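Local coordinates for (S)-imine reductase (Streptomyces sp. GF3546, PDB 4OQY), which reduces imines to amines with S selectivity, probably drawing hydride from NADPH, which binds to its Rossmann-type domain, at residues T81-L92 with W106-G117. Numbering follows the deposited sequence.
Sequences TGSLSGKVIANL and WAAKHGAKHLTG
Trp106, in the last turn of helix 97-109, meets Thr81 and Leu84 through the far rim of its benzo ring: Thr81 CG2 lies 3.5 Å from CZ2, and Leu84 CD1 comes up to CH2. With CG anti to the backbone N (chi1 -180°), the indole is carried out to these two side chains. His110, the first residue beyond the helix, lays its imidazole against the same threonine, a CH-pi contact with Thr81 CB 3.7 Å from the ring centroid and 17° off the normal. Lys109 CG covers the opposite face, and a water joins the carbonyl oxygens of Thr81 and His110. His110 CD2 sits over one face of the Trp106 ring, toward its rim. With an alanine here, Thr81 would probably lose the ring it packs on and a gap would open beside Trp106.

Gly111 closes a Schellman motif, its positive phi turning the chain from helix to strand; its carbonyl accepts Gly86 N at 2.9 Å, from above the carbonyl plane. Ala112 CB touches both Leu84 CB and Ile89 CD1.

From Lys113 the chains pair as parallel strands in register. Lys113 N binds Lys87 O, Leu115 N binds Ile89 O at 2.7 Å, and Gly117 N reaches Asn91 O; Ile89 N and Asn91 N return bonds to Lys113 O and Leu115 O. His114 NE2 packs 3.5 Å from Asn91 CB, amide and ring planes 80° apart, and Asn91 OD1 is hydrogen-bonded to Ser93 OG; Leu115 CD1 meets Val88 CG1 on the other face.

This is a right-handed beta-alpha-beta crossover of a Rossmann-type domain. Strand 88-91 sits between strands 62-65 and 113-119; helix 139-149 packs on Val88 and Leu115, and helix 70-77 touches Trp106, Asn91 and His114 on the opposite side of the sheet.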
loop_
_atom_site.group_PDB
_atom_site.type_symbol
_atom_site.label_atom_id
_atom_site.label_comp_id
_atom_site.label_asym_id
_atom_site.label_seq_id
_atom_site.Cartn_x
_atom_site.Cartn_y
_atom_site.Cartn_z
ATOM N N THR B 81 -27.900 -8.888 -30.513
ATOM C CA THR B 81 -28.715 -9.290 -29.375
ATOM C C THR B 81 -29.656 -10.443 -29.712
ATOM O O THR B 81 -30.001 -11.220 -28.834
ATOM C CB THR B 81 -29.562 -8.126 -28.816
ATOM O OG1 THR B 81 -30.311 -7.554 -29.877
ATOM C CG2 THR B 81 -28.699 -7.055 -28.196
ATOM N N GLY B 82 -30.059 -10.569 -30.973
ATOM C CA GLY B 82 -30.887 -11.688 -31.389
ATOM C C GLY B 82 -30.180 -13.023 -31.188
ATOM O O GLY B 82 -30.820 -14.065 -31.118
ATOM N N SER B 83 -28.860 -13.005 -31.086
ATOM C CA SER B 83 -28.131 -14.240 -30.846
ATOM C C SER B 83 -27.913 -14.535 -29.361
ATOM O O SER B 83 -27.269 -15.541 -29.034
ATOM C CB SER B 83 -26.789 -14.200 -31.570
ATOM O OG SER B 83 -26.957 -14.243 -32.977
ATOM N N LEU B 84 -28.431 -13.703 -28.456
ATOM C CA LEU B 84 -28.116 -13.871 -27.020
ATOM C C LEU B 84 -29.046 -14.821 -26.266
ATOM O O LEU B 84 -28.774 -15.168 -25.114
ATOM C CB LEU B 84 -28.056 -12.537 -26.287
ATOM C CG LEU B 84 -26.991 -11.546 -26.759
ATOM C CD1 LEU B 84 -27.041 -10.255 -25.955
ATOM C CD2 LEU B 84 -25.611 -12.144 -26.658
ATOM N N SER B 85 -30.116 -15.257 -26.920
ATOM C CA SER B 85 -31.143 -16.052 -26.270
ATOM C C SER B 85 -30.568 -17.362 -25.738
ATOM O O SER B 85 -29.915 -18.080 -26.483
ATOM C CB SER B 85 -32.252 -16.337 -27.266
ATOM O OG SER B 85 -33.098 -17.333 -26.754
ATOM N N GLY B 86 -30.785 -17.631 -24.449
ATOM C CA GLY B 86 -30.327 -18.870 -23.830
ATOM C C GLY B 86 -28.851 -18.905 -23.509
ATOM O O GLY B 86 -28.339 -19.947 -23.102
ATOM N N LYS B 87 -28.151 -17.783 -23.672
ATOM C CA LYS B 87 -26.723 -17.737 -23.342
ATOM C C LYS B 87 -26.479 -17.338 -21.893
ATOM O O LYS B 87 -27.304 -16.681 -21.247
ATOM C CB LYS B 87 -25.967 -16.766 -24.258
ATOM C CG LYS B 87 -26.140 -17.017 -25.749
ATOM C CD LYS B 87 -25.591 -18.375 -26.192
ATOM C CE LYS B 87 -26.402 -18.923 -27.347
ATOM N NZ LYS B 87 -25.741 -20.064 -28.007
ATOM N N VAL B 88 -25.313 -17.732 -21.407
ATOM C CA VAL B 88 -24.807 -17.319 -20.116
ATOM C C VAL B 88 -23.546 -16.530 -20.397
ATOM O O VAL B 88 -22.565 -17.061 -20.909
ATOM C CB VAL B 88 -24.486 -18.516 -19.210
ATOM C CG1 VAL B 88 -23.851 -18.052 -17.910
ATOM C CG2 VAL B 88 -25.745 -19.329 -18.924
ATOM N N ILE B 89 -23.598 -15.243 -20.104
ATOM C CA ILE B 89 -22.449 -14.387 -20.293
ATOM C C ILE B 89 -21.657 -14.285 -19.002
ATOM O O ILE B 89 -22.146 -13.757 -18.008
ATOM C CB ILE B 89 -22.902 -12.994 -20.712
ATOM C CG1 ILE B 89 -23.709 -13.098 -22.000
ATOM C CG2 ILE B 89 -21.695 -12.091 -20.915
ATOM C CD1 ILE B 89 -24.505 -11.858 -22.296
ATOM N N ALA B 90 -20.447 -14.814 -19.014
ATOM C CA ALA B 90 -19.512 -14.660 -17.911
ATOM C C ALA B 90 -18.635 -13.475 -18.279
ATOM O O ALA B 90 -17.652 -13.611 -19.008
ATOM C CB ALA B 90 -18.700 -15.932 -17.732
ATOM N N ASN B 91 -19.081 -12.290 -17.858
ATOM C CA ASN B 91 -18.420 -11.043 -18.191
ATOM C C ASN B 91 -17.270 -10.741 -17.226
ATOM O O ASN B 91 -17.503 -10.317 -16.098
ATOM C CB ASN B 91 -19.439 -9.923 -18.159
ATOM C CG ASN B 91 -18.895 -8.645 -18.725
ATOM O OD1 ASN B 91 -17.703 -8.528 -18.981
ATOM N ND2 ASN B 91 -19.769 -7.688 -18.951
ATOM N N LEU B 92 -16.036 -11.010 -17.680
ATOM C CA LEU B 92 -14.829 -10.840 -16.877
ATOM C C LEU B 92 -14.118 -9.534 -17.215
ATOM O O LEU B 92 -12.956 -9.351 -16.860
ATOM C CB LEU B 92 -13.874 -12.050 -17.062
ATOM C CG LEU B 92 -14.396 -13.488 -16.863
ATOM C CD1 LEU B 92 -13.264 -14.451 -16.534
ATOM C CD2 LEU B 92 -15.498 -13.646 -15.847
ATOM N N TRP B 106 -29.864 -5.641 -18.922
ATOM C CA TRP B 106 -29.874 -5.618 -20.371
ATOM C C TRP B 106 -29.775 -7.035 -20.958
ATOM O O TRP B 106 -30.497 -7.381 -21.911
ATOM C CB TRP B 106 -28.730 -4.729 -20.834
ATOM C CG TRP B 106 -28.588 -4.589 -22.271
ATOM C CD1 TRP B 106 -29.249 -3.719 -23.086
ATOM C CD2 TRP B 106 -27.720 -5.335 -23.090
ATOM N NE1 TRP B 106 -28.843 -3.898 -24.378
ATOM C CE2 TRP B 106 -27.896 -4.884 -24.404
ATOM C CE3 TRP B 106 -26.812 -6.365 -22.843
ATOM C CZ2 TRP B 106 -27.187 -5.415 -25.476
ATOM C CZ3 TRP B 106 -26.091 -6.885 -23.919
ATOM C CH2 TRP B 106 -26.296 -6.415 -25.213
ATOM N N ALA B 107 -28.874 -7.863 -20.412
ATOM C CA ALA B 107 -28.744 -9.227 -20.894
ATOM C C ALA B 107 -30.075 -9.950 -20.789
ATOM O O ALA B 107 -30.482 -10.641 -21.727
ATOM C CB ALA B 107 -27.649 -9.994 -20.126
ATOM N N ALA B 108 -30.748 -9.788 -19.651
ATOM C CA ALA B 108 -32.028 -10.469 -19.376
ATOM C C ALA B 108 -33.156 -10.013 -20.324
ATOM O O ALA B 108 -33.988 -10.814 -20.746
ATOM C CB ALA B 108 -32.431 -10.267 -17.924
ATOM N N LYS B 109 -33.154 -8.735 -20.676
ATOM C CA LYS B 109 -34.015 -8.224 -21.738
ATOM C C LYS B 109 -33.878 -9.032 -23.035
ATOM O O LYS B 109 -34.858 -9.242 -23.740
ATOM C CB LYS B 109 -33.662 -6.758 -21.961
ATOM C CG LYS B 109 -34.414 -6.027 -23.054
ATOM C CD LYS B 109 -34.338 -4.524 -22.782
ATOM C CE LYS B 109 -34.790 -3.664 -23.957
ATOM N NZ LYS B 109 -33.657 -3.242 -24.851
ATOM N N HIS B 110 -32.669 -9.521 -23.327
ATOM C CA HIS B 110 -32.423 -10.265 -24.555
ATOM C C HIS B 110 -32.262 -11.763 -24.340
ATOM O O HIS B 110 -31.784 -12.463 -25.210
ATOM C CB HIS B 110 -31.212 -9.683 -25.265
ATOM C CG HIS B 110 -31.381 -8.245 -25.605
ATOM N ND1 HIS B 110 -32.269 -7.807 -26.561
ATOM C CD2 HIS B 110 -30.818 -7.139 -25.073
ATOM C CE1 HIS B 110 -32.237 -6.487 -26.609
ATOM N NE2 HIS B 110 -31.367 -6.061 -25.711
ATOM N N GLY B 111 -32.712 -12.246 -23.185
ATOM C CA GLY B 111 -32.868 -13.663 -22.947
ATOM C C GLY B 111 -31.607 -14.374 -22.486
ATOM O O GLY B 111 -31.538 -15.584 -22.609
ATOM N N ALA B 112 -30.616 -13.626 -21.995
ATOM C CA ALA B 112 -29.343 -14.184 -21.523
ATOM C C ALA B 112 -29.210 -13.920 -20.030
ATOM O O ALA B 112 -29.823 -12.984 -19.505
ATOM C CB ALA B 112 -28.173 -13.556 -22.267
ATOM N N LYS B 113 -28.430 -14.765 -19.371
ATOM C CA LYS B 113 -28.040 -14.628 -17.966
ATOM C C LYS B 113 -26.660 -14.009 -17.903
ATOM O O LYS B 113 -25.848 -14.223 -18.798
ATOM C CB LYS B 113 -27.948 -16.006 -17.316
ATOM C CG LYS B 113 -29.173 -16.881 -17.501
ATOM C CD LYS B 113 -30.319 -16.318 -16.705
ATOM C CE LYS B 113 -31.522 -17.223 -16.773
ATOM N NZ LYS B 113 -32.569 -16.618 -15.910
ATOM N N HIS B 114 -26.370 -13.288 -16.834
ATOM C CA HIS B 114 -25.117 -12.566 -16.727
ATOM C C HIS B 114 -24.450 -12.901 -15.423
ATOM O O HIS B 114 -25.058 -12.755 -14.369
ATOM C CB HIS B 114 -25.406 -11.104 -16.757
ATOM C CG HIS B 114 -24.208 -10.224 -16.701
ATOM N ND1 HIS B 114 -23.675 -9.760 -15.520
ATOM C CD2 HIS B 114 -23.506 -9.625 -17.689
ATOM C CE1 HIS B 114 -22.670 -8.946 -15.782
ATOM N NE2 HIS B 114 -22.553 -8.844 -17.092
ATOM N N LEU B 115 -23.207 -13.363 -15.516
ATOM C CA LEU B 115 -22.320 -13.554 -14.364
ATOM C C LEU B 115 -21.217 -12.525 -14.427
ATOM O O LEU B 115 -20.502 -12.409 -15.430
ATOM C CB LEU B 115 -21.671 -14.954 -14.349
ATOM C CG LEU B 115 -22.574 -16.176 -14.130
ATOM C CD1 LEU B 115 -21.774 -17.463 -14.267
ATOM C CD2 LEU B 115 -23.295 -16.143 -12.787
ATOM N N THR B 116 -21.070 -11.797 -13.340
ATOM C CA THR B 116 -20.005 -10.829 -13.204
ATOM C C THR B 116 -18.776 -11.530 -12.616
ATOM O O THR B 116 -18.847 -12.162 -11.548
ATOM C CB THR B 116 -20.421 -9.672 -12.282
ATOM O OG1 THR B 116 -21.689 -9.149 -12.702
ATOM C CG2 THR B 116 -19.386 -8.553 -12.325
ATOM N N GLY B 117 -17.654 -11.389 -13.315
ATOM C CA GLY B 117 -16.371 -11.921 -12.853
ATOM C C GLY B 117 -15.371 -10.807 -12.625
ATOM O O GLY B 117 -15.197 -9.952 -13.485
HETATM O O HOH W 1 -32.380 -12.439 -27.950
#